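Local coordinates for thermostable carboxypeptidase 1 (Pyrococcus furiosus, PDB 1KA2), which removes amino acids one at a time from the C-terminus of peptides, with broad specificity, as a cobalt-dependent metallocarboxypeptidase of the M32 family, at residues Asp188-Leu191 against Lys195-Arg198. Sequence-based numbering, arbitrary orientation.
Sequences DKIL and KVPR
The C-terminal end of helix 169-192 meets the loop that leaves it for helix 209-223: the chain turns back after the last helical turn, and Ile190 and Leu191 are touched by Val196 and Arg198. This is surface packing in a mostly helical metallopeptidase, away from the metal site. The backbones come nearest at Ile190 and Lys195, whose CA atoms are 6.4 Å apart. Lys195 N stands 4.2 Å from Ile190 O, too far for a hydrogen bond; the closest approaches, at 3.9 Å, are between side chains.

On the buried side, methyl meets methyl: Ile190 CG2 lies 3.9 Å from Val196 CG2, the two branched side chains slanting across one another. With CG1 anti to its carbonyl carbon (chi1 -72°), Ile190 keeps the longer ethyl branch away from the loop and offers it the short methyl. Helix 488-498 completes this apolar patch: Val494 and Tyr498 touch Ile190, and Tyr498 also reaches Val196. A backbone hydrogen bond joins Pro197 to Val345, in the loop after helix 335-342.

At the exposed end, Arg198 runs extended from CG to NE (chi2 -166°, chi3 175°), which carries its guanidinium back to the helix; the side chains of Arg198 and Leu191 cross at about a right angle. Leu191 also touches Pro347. The approach to the guanidinium is oblique and purely van der Waals: Leu191 CD2 sits 4.1 Å from Arg198 CZ and 3.9 Å from both Arg198 NE and Arg198 NH2.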
loop_
_atom_site.group_PDB
_atom_site.type_symbol
_atom_site.label_atom_id
_atom_site.label_comp_id
_atom_site.label_asym_id
_atom_site.label_seq_id
_atom_site.Cartn_x
_atom_site.Cartn_y
_atom_site.Cartn_z
ATOM N N ASP A 188 20.282 -30.144 29.523
ATOM C CA ASP A 188 21.482 -30.334 30.332
ATOM C C ASP A 188 22.411 -31.371 29.701
ATOM O O ASP A 188 23.609 -31.131 29.552
ATOM C CB ASP A 188 21.110 -30.783 31.748
ATOM C CG ASP A 188 20.231 -29.779 32.471
ATOM O OD1 ASP A 188 20.645 -28.607 32.634
ATOM O OD2 ASP A 188 19.120 -30.169 32.884
ATOM N N LYS A 189 21.853 -32.520 29.331
ATOM C CA LYS A 189 22.644 -33.583 28.719
ATOM C C LYS A 189 23.311 -33.093 27.434
ATOM O O LYS A 189 24.507 -33.305 27.222
ATOM C CB LYS A 189 21.758 -34.795 28.412
ATOM C CG LYS A 189 22.535 -36.045 28.001
ATOM C CD LYS A 189 23.380 -36.580 29.156
ATOM C CE LYS A 189 24.788 -36.959 28.701
ATOM N NZ LYS A 189 25.616 -37.457 29.839
ATOM N N ILE A 190 22.530 -32.437 26.578
ATOM C CA ILE A 190 23.045 -31.911 25.316
ATOM C C ILE A 190 24.213 -30.962 25.569
ATOM O O ILE A 190 25.266 -31.069 24.943
ATOM C CB ILE A 190 21.952 -31.138 24.544
ATOM C CG1 ILE A 190 20.924 -32.113 23.969
ATOM C CG2 ILE A 190 22.581 -30.296 23.444
ATOM C CD1 ILE A 190 19.757 -31.432 23.279
ATOM N N LEU A 191 24.004 -30.035 26.494
ATOM C CA LEU A 191 25.004 -29.038 26.843
ATOM C C LEU A 191 26.282 -29.596 27.456
ATOM O O LEU A 191 27.339 -28.979 27.346
ATOM C CB LEU A 191 24.398 -28.020 27.814
ATOM C CG LEU A 191 23.346 -27.052 27.277
ATOM C CD1 LEU A 191 22.618 -26.371 28.429
ATOM C CD2 LEU A 191 24.029 -26.027 26.389
ATOM N N LYS A 195 28.342 -32.317 22.353
ATOM C CA LYS A 195 27.785 -32.769 21.082
ATOM C C LYS A 195 27.786 -31.589 20.113
ATOM O O LYS A 195 28.775 -31.343 19.418
ATOM C CB LYS A 195 26.351 -33.278 21.279
ATOM C CG LYS A 195 26.231 -34.584 22.062
ATOM C CD LYS A 195 26.737 -35.769 21.251
ATOM C CE LYS A 195 26.601 -37.074 22.020
ATOM N NZ LYS A 195 25.202 -37.329 22.467
ATOM N N VAL A 196 26.675 -30.856 20.074
ATOM C CA VAL A 196 26.569 -29.697 19.199
ATOM C C VAL A 196 27.275 -28.520 19.864
ATOM O O VAL A 196 27.279 -28.398 21.089
ATOM C CB VAL A 196 25.095 -29.335 18.929
ATOM C CG1 VAL A 196 24.425 -30.451 18.135
ATOM C CG2 VAL A 196 24.370 -29.107 20.241
ATOM N N PRO A 197 27.898 -27.646 19.064
ATOM C CA PRO A 197 28.607 -26.484 19.606
ATOM C C PRO A 197 27.697 -25.348 20.067
ATOM O O PRO A 197 26.519 -25.288 19.712
ATOM C CB PRO A 197 29.514 -26.074 18.450
ATOM C CG PRO A 197 28.682 -26.403 17.254
ATOM C CD PRO A 197 28.107 -27.759 17.609
ATOM N N ARG A 198 28.254 -24.448 20.863
ATOM C CA ARG A 198 27.503 -23.317 21.374
ATOM C C ARG A 198 27.658 -22.110 20.462
ATOM O O ARG A 198 26.992 -21.089 20.644
ATOM C CB ARG A 198 27.978 -22.962 22.781
ATOM C CG ARG A 198 27.692 -24.014 23.840
ATOM C CD ARG A 198 27.902 -23.398 25.210
ATOM N NE ARG A 198 27.535 -24.280 26.308
ATOM C CZ ARG A 198 27.303 -23.851 27.544
ATOM N NH1 ARG A 198 27.401 -22.557 27.820
ATOM N NH2 ARG A 198 26.982 -24.709 28.505
#